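Local structure of putative methylthioribose-1-phosphate isomerase (Pyrococcus horikoshii OT3, 6A34) at residues R15-E18 against S23-M26; E49-M54 against A64-G69; L72-S77 against L131-A136. The protein probably catalyses the interconversion of 5-methylthioribose 1-phosphate and 5-methylthioribulose 1-phosphate in the methionine salvage pathway. All blocks are in the same frame, centred on the assembly; numbering follows the deposited sequence.

In the fold
All three contacts lie on the same side of the chain's centre and belong to the part of the chain that precedes the seven-stranded sheet, with helix 59-76 common to the set: it supplies one segment each to contacts 2 and 3 and packs against V17, V24 and M26 of contact 1. Contact 1 is a strand pair held by backbone hydrogen bonds; contacts 2 and 3 are helix packings made by apolar side chains. Contacts 1 and 2 are buried and touch directly, M26 CE lying 3.8 Å from A65 CB. Contact 3, farther from the chain's centre, is partly buried and adds an acidic side chain, E75, to its apolar core.

Contact 1 (R15-E18 against S23-M26); sequences RTVE and SVYM
The beta hairpin of strands 17-20 and 23-27, which supplies two of the three strands of a small antiparallel sheet, with strand 38-41 on the far side of 23-27, brings V17 opposite M26 and E18 opposite Y25. E18 and Y25 form the antiparallel hydrogen-bonded pair. E18 N donates a hydrogen bond to Y25 O (2.9 Å), and Y25 N returns one to E18 O at 2.8 Å. V17 and M26 are the non-hydrogen-bonded pair; here CA-H...O contacts fill in, with V17 CA 3.3 Å from Y25 O and M26 CA 3.4 Å from T16 O.

On the face carrying V17 and M26, V17 CG1 meets V24 CG1 at 4.0 Å, the two side chains crossing at a slant. CG1 anti to the backbone N in both valines (chi1 -175° in V17) is what brings these two methyls together, and the same V17 methyl lies 4.4 Å from M26 CG. Helix 59-76 covers this face through A65 and F68, and V47 and A50 of helix 44-52 pack on it too. The other face carries E18 and Y25, whose CB atoms are 4.4 Å apart; the Y25 ring makes a cation-pi contact with K20. E18 and Y25 thus satisfy each other's backbone N-H and C=O, V24 and M26 bond on to F41 and E39 of strand 38-41, and one face is apolar enough to be buried under helices while the other keeps charged and aromatic groups in partly exposed positions.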
ATOM      1  N   ARG A  15     -29.689   5.106   4.191  1.00 37.87           N
ATOM      2  CA  ARG A  15     -28.891   5.688   5.226  1.00 35.27           C
ATOM      3  C   ARG A  15     -28.098   4.563   5.905  1.00 37.26           C
ATOM      4  O   ARG A  15     -28.541   3.425   5.979  1.00 34.19           O
ATOM      5  CB  ARG A  15     -29.768   6.524   6.162  1.00 36.85           C
ATOM      6  CG  ARG A  15     -29.924   7.958   5.689  1.00 40.12           C
ATOM      7  CD  ARG A  15     -31.199   8.732   5.917  1.00 37.83           C
ATOM      8  NE  ARG A  15     -31.033   9.572   7.071  1.00 37.92           N
ATOM      9  CZ  ARG A  15     -31.537  10.786   7.310  1.00 34.98           C
ATOM     10  NH1 ARG A  15     -31.583  11.161   8.566  1.00 32.47           N
ATOM     11  NH2 ARG A  15     -31.924  11.634   6.377  1.00 34.25           N
ATOM     12  N   THR A  16     -26.880   4.912   6.311  1.00 38.15           N
ATOM     13  CA  THR A  16     -25.945   4.044   7.018  1.00 39.73           C
ATOM     14  C   THR A  16     -26.567   3.575   8.334  1.00 36.43           C
ATOM     15  O   THR A  16     -26.328   2.468   8.770  1.00 37.12           O
ATOM     16  CB  THR A  16     -24.628   4.792   7.278  1.00 36.90           C
ATOM     17  OG1 THR A  16     -24.072   5.121   6.003  1.00 34.03           O
ATOM     18  CG2 THR A  16     -23.647   4.010   8.119  1.00 32.74           C
ATOM     19  N   VAL A  17     -27.324   4.476   8.953  1.00 35.96           N
ATOM     20  CA  VAL A  17     -28.076   4.268  10.170  1.00 35.56           C
ATOM     21  C   VAL A  17     -29.403   5.009   9.984  1.00 36.77           C
ATOM     22  O   VAL A  17     -29.375   6.203   9.582  1.00 30.32           O
ATOM     23  CB  VAL A  17     -27.346   4.818  11.415  1.00 37.69           C
ATOM     24  CG1 VAL A  17     -28.081   4.480  12.700  1.00 38.42           C
ATOM     25  CG2 VAL A  17     -25.913   4.344  11.512  1.00 44.77           C
ATOM     26  N   GLU A  18     -30.512   4.335  10.336  1.00 40.06           N
ATOM     27  CA  GLU A  18     -31.910   4.844  10.208  1.00 45.16           C
ATOM     28  C   GLU A  18     -32.697   4.428  11.473  1.00 44.48           C
ATOM     29  O   GLU A  18     -32.396   3.392  12.120  1.00 39.14           O
ATOM     30  CB  GLU A  18     -32.553   4.253   8.948  1.00 52.65           C
ATOM     31  CG  GLU A  18     -33.313   5.219   8.053  1.00 60.13           C
ATOM     32  CD  GLU A  18     -33.560   4.594   6.680  1.00 66.52           C
ATOM     33  OE1 GLU A  18     -34.039   3.435   6.666  1.00 65.41           O
ATOM     34  OE2 GLU A  18     -33.193   5.209   5.624  1.00 58.27           O
ATOM     35  N   SER A  23     -37.171   0.745  15.754  1.00 45.83           N
ATOM     36  CA  SER A  23     -36.032  -0.082  15.434  1.00 45.23           C
ATOM     37  C   SER A  23     -34.910   0.756  14.803  1.00 42.46           C
ATOM     38  O   SER A  23     -35.155   1.630  13.930  1.00 42.20           O
ATOM     39  CB  SER A  23     -36.471  -1.209  14.545  1.00 51.22           C
ATOM     40  OG  SER A  23     -37.276  -2.116  15.275  1.00 53.50           O
ATOM     41  N   VAL A  24     -33.678   0.488  15.246  1.00 41.04           N
ATOM     42  CA  VAL A  24     -32.492   1.069  14.642  1.00 41.65           C
ATOM     43  C   VAL A  24     -32.004   0.132  13.537  1.00 39.45           C
ATOM     44  O   VAL A  24     -31.787  -1.051  13.771  1.00 45.17           O
ATOM     45  CB  VAL A  24     -31.390   1.337  15.678  1.00 39.80           C
ATOM     46  CG1 VAL A  24     -30.160   1.953  15.032  1.00 40.93           C
ATOM     47  CG2 VAL A  24     -31.885   2.225  16.805  1.00 41.97           C
ATOM     48  N   TYR A  25     -31.868   0.664  12.324  1.00 39.48           N
ATOM     49  CA  TYR A  25     -31.399  -0.122  11.166  1.00 40.20           C
ATOM     50  C   TYR A  25     -30.008   0.360  10.742  1.00 37.44           C
ATOM     51  O   TYR A  25     -29.844   1.523  10.541  1.00 39.52           O
ATOM     52  CB  TYR A  25     -32.355   0.026   9.981  1.00 42.64           C
ATOM     53  CG  TYR A  25     -33.762  -0.498  10.180  1.00 46.96           C
ATOM     54  CD1 TYR A  25     -34.696   0.205  10.932  1.00 45.75           C
ATOM     55  CD2 TYR A  25     -34.195  -1.656   9.548  1.00 48.00           C
ATOM     56  CE1 TYR A  25     -35.999  -0.246  11.087  1.00 53.78           C
ATOM     57  CE2 TYR A  25     -35.496  -2.120   9.691  1.00 52.88           C
ATOM     58  CZ  TYR A  25     -36.410  -1.413  10.462  1.00 53.12           C
ATOM     59  OH  TYR A  25     -37.698  -1.859  10.612  1.00 50.34           O
ATOM     60  N   MET A  26     -29.050  -0.566  10.574  1.00 38.28           N
ATOM     61  CA  MET A  26     -27.656  -0.260  10.227  1.00 38.73           C
ATOM     62  C   MET A  26     -27.197  -1.154   9.072  1.00 40.81           C
ATOM     63  O   MET A  26     -27.342  -2.397   9.115  1.00 36.13           O
ATOM     64  CB  MET A  26     -26.693  -0.509  11.390  1.00 39.17           C
ATOM     65  CG  MET A  26     -27.063   0.187  12.661  1.00 40.63           C
ATOM     66  SD  MET A  26     -25.801  -0.117  13.894  1.00 46.77           S
ATOM     67  CE  MET A  26     -26.539   0.571  15.375  1.00 45.74           C
TER

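Contact 2 (E49-M54 against A64-G69); sequences EAIKNM and AAAGFG
I51 reaches across to A65 and A66 with the far end of its longer branch, its CA-CB bond directed toward helix 59-76. CD1 does all the touching: it lies 4.4 Å from A65 CB and 4.3 Å from A66 CB, so that one methyl is set against two successive alanines. The same carbon comes 4.2 Å from A66 N, bringing it up to the helix backbone between the two methyl groups. The alanines present themselves differently, A65 with its methyl toward I51 and A66 with its methyl turned to the flank. The I51 chain is extended at its second torsion (chi2 150°), which carries CD1 outward from its own helix, across the 7.7 Å between I51 CA and A65 CA.

This is apolar packing between helix 44-52 and helix 59-76, two elements that follow one another in the chain. The first of them runs out in a Schellman motif: M54 takes a positive phi of 57° and M54 N bonds back to I51 O (3.1 Å), after a last regular bond from N53 N to E49 O (2.7 Å). I51 O also receives a weak hydrogen bond from NH2 of R100, a predicted substrate-binding residue, so the isoleucine whose side chain packs on the alanines has its carbonyl turned to that arginine. Around the two alanines, M26 of strand 23-27 touches A65, while L106 and L110 of helix 104-119 touch A66.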
ATOM      1  N   GLU A  49     -23.904  -3.016  21.349  1.00 44.41           N
ATOM      2  CA  GLU A  49     -23.053  -4.086  20.865  1.00 49.92           C
ATOM      3  C   GLU A  49     -22.618  -3.786  19.412  1.00 48.60           C
ATOM      4  O   GLU A  49     -21.460  -3.988  19.058  1.00 48.01           O
ATOM      5  CB  GLU A  49     -23.787  -5.423  21.039  1.00 54.67           C
ATOM      6  CG  GLU A  49     -22.964  -6.659  20.703  1.00 64.92           C
ATOM      7  CD  GLU A  49     -21.624  -6.793  21.426  1.00 71.06           C
ATOM      8  OE1 GLU A  49     -21.514  -6.320  22.595  1.00 69.58           O
ATOM      9  OE2 GLU A  49     -20.684  -7.366  20.808  1.00 65.77           O
ATOM     10  N   ALA A  50     -23.538  -3.268  18.587  1.00 45.36           N
ATOM     11  CA  ALA A  50     -23.297  -2.969  17.157  1.00 42.28           C
ATOM     12  C   ALA A  50     -22.321  -1.796  17.003  1.00 40.13           C
ATOM     13  O   ALA A  50     -21.589  -1.728  16.029  1.00 38.38           O
ATOM     14  CB  ALA A  50     -24.602  -2.709  16.451  1.00 39.71           C
ATOM     15  N   ILE A  51     -22.263  -0.896  17.987  1.00 42.13           N
ATOM     16  CA  ILE A  51     -21.222   0.124  17.991  1.00 43.69           C
ATOM     17  C   ILE A  51     -19.865  -0.514  18.348  1.00 44.40           C
ATOM     18  O   ILE A  51     -18.885  -0.251  17.671  1.00 39.82           O
ATOM     19  CB  ILE A  51     -21.586   1.285  18.931  1.00 46.87           C
ATOM     20  CG1 ILE A  51     -22.707   2.145  18.344  1.00 47.16           C
ATOM     21  CG2 ILE A  51     -20.359   2.121  19.264  1.00 46.70           C
ATOM     22  CD1 ILE A  51     -23.568   2.790  19.391  1.00 47.56           C
ATOM     23  N   LYS A  52     -19.820  -1.310  19.422  1.00 46.90           N
ATOM     24  CA  LYS A  52     -18.586  -1.990  19.882  1.00 57.57           C
ATOM     25  C   LYS A  52     -18.032  -2.938  18.806  1.00 51.15           C
ATOM     26  O   LYS A  52     -16.828  -2.997  18.619  1.00 55.29           O
ATOM     27  CB  LYS A  52     -18.835  -2.831  21.138  1.00 66.10           C
ATOM     28  CG  LYS A  52     -18.662  -2.133  22.481  1.00 78.40           C
ATOM     29  CD  LYS A  52     -18.291  -3.088  23.633  1.00 89.34           C
ATOM     30  CE  LYS A  52     -18.946  -4.455  23.537  1.00 93.62           C
ATOM     31  NZ  LYS A  52     -18.857  -5.217  24.805  1.00 96.13           N
ATOM     32  N   ASN A  53     -18.939  -3.709  18.199  1.00 47.94           N
ATOM     33  CA  ASN A  53     -18.800  -4.598  17.021  1.00 52.13           C
ATOM     34  C   ASN A  53     -18.202  -3.930  15.772  1.00 51.78           C
ATOM     35  O   ASN A  53     -17.782  -4.636  14.866  1.00 44.01           O
ATOM     36  CB  ASN A  53     -20.183  -5.020  16.491  1.00 54.70           C
ATOM     37  CG  ASN A  53     -20.470  -6.478  16.728  1.00 60.52           C
ATOM     38  OD1 ASN A  53     -19.535  -7.255  16.858  1.00 79.82           O
ATOM     39  ND2 ASN A  53     -21.736  -6.855  16.774  1.00 54.56           N
ATOM     40  N   MET A  54     -18.354  -2.605  15.649  1.00 47.64           N
ATOM     41  CA  MET A  54     -18.105  -1.848  14.400  1.00 51.90           C
ATOM     42  C   MET A  54     -18.969  -2.377  13.230  1.00 48.52           C
ATOM     43  O   MET A  54     -18.567  -2.346  12.040  1.00 44.34           O
ATOM     44  CB  MET A  54     -16.609  -1.845  14.078  1.00 59.08           C
ATOM     45  CG  MET A  54     -15.816  -1.228  15.234  1.00 68.30           C
ATOM     46  SD  MET A  54     -14.031  -1.062  14.985  1.00 91.05           S
ATOM     47  CE  MET A  54     -13.497  -0.713  16.663  1.00 84.80           C
ATOM     48  N   ALA A  64     -25.086   9.080  15.362  1.00 34.88           N
ATOM     49  CA  ALA A  64     -26.506   8.950  15.098  1.00 35.68           C
ATOM     50  C   ALA A  64     -27.027   7.639  15.699  1.00 37.28           C
ATOM     51  O   ALA A  64     -28.138   7.617  16.252  1.00 39.15           O
ATOM     52  CB  ALA A  64     -26.795   9.041  13.612  1.00 38.24           C
ATOM     53  N   ALA A  65     -26.234   6.564  15.582  1.00 37.04           N
ATOM     54  CA  ALA A  65     -26.636   5.276  16.103  1.00 39.02           C
ATOM     55  C   ALA A  65     -26.889   5.401  17.608  1.00 38.41           C
ATOM     56  O   ALA A  65     -27.885   4.909  18.101  1.00 41.11           O
ATOM     57  CB  ALA A  65     -25.622   4.198  15.804  1.00 38.34           C
ATOM     58  N   ALA A  66     -25.985   6.073  18.317  1.00 38.33           N
ATOM     59  CA  ALA A  66     -26.071   6.167  19.765  1.00 37.04           C
ATOM     60  C   ALA A  66     -27.292   6.997  20.158  1.00 39.98           C
ATOM     61  O   ALA A  66     -27.954   6.695  21.156  1.00 39.93           O
ATOM     62  CB  ALA A  66     -24.829   6.811  20.303  1.00 36.61           C
ATOM     63  N   GLY A  67     -27.500   8.092  19.414  1.00 36.12           N
ATOM     64  CA  GLY A  67     -28.599   8.969  19.603  1.00 37.20           C
ATOM     65  C   GLY A  67     -29.912   8.237  19.377  1.00 35.69           C
ATOM     66  O   GLY A  67     -30.835   8.416  20.134  1.00 35.45           O
ATOM     67  N   PHE A  68     -29.972   7.411  18.326  1.00 34.81           N
ATOM     68  CA  PHE A  68     -31.166   6.613  18.046  1.00 36.87           C
ATOM     69  C   PHE A  68     -31.349   5.492  19.066  1.00 36.32           C
ATOM     70  O   PHE A  68     -32.419   4.946  19.154  1.00 37.33           O
ATOM     71  CB  PHE A  68     -31.125   6.038  16.635  1.00 35.65           C
ATOM     72  CG  PHE A  68     -31.412   7.071  15.582  1.00 36.50           C
ATOM     73  CD1 PHE A  68     -32.379   8.039  15.783  1.00 39.46           C
ATOM     74  CD2 PHE A  68     -30.727   7.065  14.384  1.00 37.02           C
ATOM     75  CE1 PHE A  68     -32.659   8.972  14.806  1.00 44.34           C
ATOM     76  CE2 PHE A  68     -30.993   8.017  13.419  1.00 38.32           C
ATOM     77  CZ  PHE A  68     -31.949   8.971  13.632  1.00 42.13           C
ATOM     78  N   GLY A  69     -30.283   5.134  19.792  1.00 38.25           N
ATOM     79  CA  GLY A  69     -30.376   4.192  20.904  1.00 40.20           C
ATOM     80  C   GLY A  69     -31.169   4.762  22.069  1.00 36.57           C
ATOM     81  O   GLY A  69     -31.887   4.023  22.755  1.00 35.97           O
TER

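Contact 3 (L72-S77 against L131-A136); sequences LYAETS and LIVQEA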
ATOM      1  N   LEU A  72     -34.826   4.934  20.814  1.00 37.22           N
ATOM      2  CA  LEU A  72     -35.345   3.589  20.992  1.00 40.19           C
ATOM      3  C   LEU A  72     -35.732   3.397  22.466  1.00 38.88           C
ATOM      4  O   LEU A  72     -36.834   2.929  22.766  1.00 40.50           O
ATOM      5  CB  LEU A  72     -34.320   2.549  20.536  1.00 37.77           C
ATOM      6  CG  LEU A  72     -34.764   1.097  20.699  1.00 42.07           C
ATOM      7  CD1 LEU A  72     -35.824   0.734  19.680  1.00 48.42           C
ATOM      8  CD2 LEU A  72     -33.601   0.143  20.564  1.00 49.69           C
ATOM      9  N   TYR A  73     -34.852   3.804  23.377  1.00 36.03           N
ATOM     10  CA  TYR A  73     -35.144   3.702  24.781  1.00 35.39           C
ATOM     11  C   TYR A  73     -36.452   4.436  25.094  1.00 38.99           C
ATOM     12  O   TYR A  73     -37.301   3.917  25.825  1.00 39.08           O
ATOM     13  CB  TYR A  73     -34.024   4.255  25.661  1.00 35.96           C
ATOM     14  CG  TYR A  73     -34.478   4.319  27.088  1.00 35.84           C
ATOM     15  CD1 TYR A  73     -34.619   3.160  27.845  1.00 39.37           C
ATOM     16  CD2 TYR A  73     -34.863   5.527  27.642  1.00 33.69           C
ATOM     17  CE1 TYR A  73     -35.133   3.202  29.137  1.00 39.46           C
ATOM     18  CE2 TYR A  73     -35.375   5.586  28.929  1.00 38.84           C
ATOM     19  CZ  TYR A  73     -35.513   4.423  29.675  1.00 36.91           C
ATOM     20  OH  TYR A  73     -36.010   4.532  30.935  1.00 36.79           O
ATOM     21  N   ALA A  74     -36.597   5.655  24.565  1.00 37.85           N
ATOM     22  CA  ALA A  74     -37.745   6.504  24.875  1.00 37.39           C
ATOM     23  C   ALA A  74     -39.068   5.848  24.422  1.00 37.91           C
ATOM     24  O   ALA A  74     -40.064   5.896  25.140  1.00 42.22           O
ATOM     25  CB  ALA A  74     -37.550   7.862  24.241  1.00 35.88           C
ATOM     26  N   GLU A  75     -39.078   5.223  23.239  1.00 36.30           N
ATOM     27  CA  GLU A  75     -40.296   4.646  22.646  1.00 38.99           C
ATOM     28  C   GLU A  75     -40.609   3.228  23.175  1.00 37.95           C
ATOM     29  O   GLU A  75     -41.657   2.696  22.898  1.00 46.76           O
ATOM     30  CB  GLU A  75     -40.163   4.684  21.120  1.00 35.78           C
ATOM     31  CG  GLU A  75     -40.193   6.115  20.594  1.00 37.24           C
ATOM     32  CD  GLU A  75     -40.434   6.263  19.106  1.00 38.10           C
ATOM     33  OE1 GLU A  75     -39.896   5.441  18.330  1.00 35.49           O
ATOM     34  OE2 GLU A  75     -41.180   7.194  18.730  1.00 39.90           O
ATOM     35  N   THR A  76     -39.702   2.656  23.964  1.00 42.25           N
ATOM     36  CA  THR A  76     -39.627   1.218  24.302  1.00 43.99           C
ATOM     37  C   THR A  76     -39.694   1.039  25.825  1.00 37.99           C
ATOM     38  O   THR A  76     -40.075  -0.020  26.294  1.00 42.00           O
ATOM     39  CB  THR A  76     -38.363   0.648  23.631  1.00 45.43           C
ATOM     40  OG1 THR A  76     -38.784  -0.099  22.487  1.00 50.41           O
ATOM     41  CG2 THR A  76     -37.467  -0.191  24.503  1.00 50.33           C
ATOM     42  N   SER A  77     -39.315   2.077  26.586  1.00 39.19           N
ATOM     43  CA  SER A  77     -39.250   2.027  28.049  1.00 36.55           C
ATOM     44  C   SER A  77     -40.610   1.595  28.607  1.00 37.41           C
ATOM     45  O   SER A  77     -41.639   2.160  28.250  1.00 33.73           O
ATOM     46  CB  SER A  77     -38.863   3.348  28.639  1.00 38.33           C
ATOM     47  OG  SER A  77     -38.898   3.297  30.061  1.00 40.14           O
ATOM     48  N   LEU A 131     -39.172  14.826  22.707  1.00 35.54           N
ATOM     49  CA  LEU A 131     -38.002  15.641  22.549  1.00 35.75           C
ATOM     50  C   LEU A 131     -36.771  14.772  22.227  1.00 36.68           C
ATOM     51  O   LEU A 131     -35.988  15.125  21.344  1.00 35.37           O
ATOM     52  CB  LEU A 131     -37.779  16.439  23.830  1.00 35.76           C
ATOM     53  CG  LEU A 131     -38.620  17.705  23.960  1.00 39.69           C
ATOM     54  CD1 LEU A 131     -38.537  18.237  25.377  1.00 40.89           C
ATOM     55  CD2 LEU A 131     -38.202  18.759  22.954  1.00 42.08           C
ATOM     56  N   ILE A 132     -36.617  13.662  22.951  1.00 31.93           N
ATOM     57  CA  ILE A 132     -35.503  12.763  22.756  1.00 33.90           C
ATOM     58  C   ILE A 132     -35.509  12.250  21.320  1.00 34.64           C
ATOM     59  O   ILE A 132     -34.477  12.226  20.685  1.00 31.93           O
ATOM     60  CB  ILE A 132     -35.578  11.574  23.725  1.00 34.11           C
ATOM     61  CG1 ILE A 132     -35.281  11.996  25.161  1.00 31.52           C
ATOM     62  CG2 ILE A 132     -34.670  10.441  23.263  1.00 33.29           C
ATOM     63  CD1 ILE A 132     -35.685  10.954  26.170  1.00 31.93           C
ATOM     64  N   VAL A 133     -36.676  11.780  20.859  1.00 34.01           N
ATOM     65  CA  VAL A 133     -36.776  11.168  19.561  1.00 35.67           C
ATOM     66  C   VAL A 133     -36.454  12.243  18.511  1.00 42.30           C
ATOM     67  O   VAL A 133     -35.701  11.986  17.532  1.00 40.58           O
ATOM     68  CB  VAL A 133     -38.156  10.515  19.327  1.00 37.04           C
ATOM     69  CG1 VAL A 133     -38.354  10.104  17.867  1.00 38.53           C
ATOM     70  CG2 VAL A 133     -38.394   9.336  20.266  1.00 33.85           C
ATOM     71  N   GLN A 134     -37.016  13.438  18.723  1.00 35.92           N
ATOM     72  CA  GLN A 134     -36.865  14.519  17.797  1.00 39.65           C
ATOM     73  C   GLN A 134     -35.371  14.878  17.667  1.00 39.29           C
ATOM     74  O   GLN A 134     -34.891  15.092  16.566  1.00 38.55           O
ATOM     75  CB  GLN A 134     -37.699  15.728  18.234  1.00 40.22           C
ATOM     76  CG  GLN A 134     -37.476  16.963  17.372  1.00 42.87           C
ATOM     77  CD  GLN A 134     -38.379  18.113  17.749  1.00 47.73           C
ATOM     78  OE1 GLN A 134     -39.418  18.341  17.130  1.00 50.97           O
ATOM     79  NE2 GLN A 134     -37.982  18.847  18.771  1.00 41.63           N
ATOM     80  N   GLU A 135     -34.691  14.998  18.807  1.00 36.65           N
ATOM     81  CA  GLU A 135     -33.295  15.283  18.883  1.00 40.27           C
ATOM     82  C   GLU A 135     -32.456  14.247  18.111  1.00 40.63           C
ATOM     83  O   GLU A 135     -31.534  14.648  17.417  1.00 35.20           O
ATOM     84  CB  GLU A 135     -32.820  15.347  20.335  1.00 39.32           C
ATOM     85  CG  GLU A 135     -31.689  16.342  20.544  1.00 42.13           C
ATOM     86  CD  GLU A 135     -31.946  17.768  20.063  1.00 45.36           C
ATOM     87  OE1 GLU A 135     -33.116  18.094  19.754  1.00 46.44           O
ATOM     88  OE2 GLU A 135     -30.971  18.566  20.017  1.00 47.30           O
ATOM     89  N   ALA A 136     -32.767  12.947  18.240  1.00 35.36           N
ATOM     90  CA  ALA A 136     -32.011  11.907  17.551  1.00 32.59           C
ATOM     91  C   ALA A 136     -32.164  12.070  16.033  1.00 36.43           C
ATOM     92  O   ALA A 136     -31.190  11.923  15.290  1.00 36.26           O
ATOM     93  CB  ALA A 136     -32.429  10.534  18.019  1.00 35.22           C
TER
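A74 and E75 meet I132 and V133 through methyl and methylene groups. A74 CB, directed at the partner helix, touches both ends of the isoleucine: I132 CG2 at 4.0 Å and I132 CD1 at 4.1 Å. I132 at chi1 -71° puts CG1 opposite the carbonyl carbon and CG2 opposite the amide nitrogen, so both branches face this one methyl. V133 CG2 touches A74 CB at 4.3 Å, but packs more closely on E75, with E75 CG 3.7 Å away. The two side chains cross at about a right angle, and the extended glutamate lays CG and the carboxylate against the valine methyls, OE2 3.8 Å from V133 CG2.

Helix 59-76 and helix 125-157 run roughly antiparallel here, the axes of the segments 72-76 and 131-136 making an angle of 150° and coming within 9.1 Å of each other, a spacing consistent with the small side chain of A74 where the CA atoms of A74 and I132 come within 7.0 Å. At the polar end of E75, OE1 is hydrogen-bonded to the Y19 hydroxyl, which ties this side of the helix to the hairpin strand 17-20. Cut back to alanine at this position, the side chain is likely to leave V133 CG2 without its methylene cover and the Y19 hydroxyl without this partner.

Farther out, F85 and F89 of helix 82-97 and V117 of helix 104-119 back I132, while A71, one turn before E75 in helix 59-76, also touches V133. That helix finishes nearby: Y73 O accepts from both T76 N and S77 N, the latter at 2.8 Å, and S77 CB rests over a face of the Y73 ring, offset toward the rim. The Y73 hydroxyl hydrogen-bonds to F85 O.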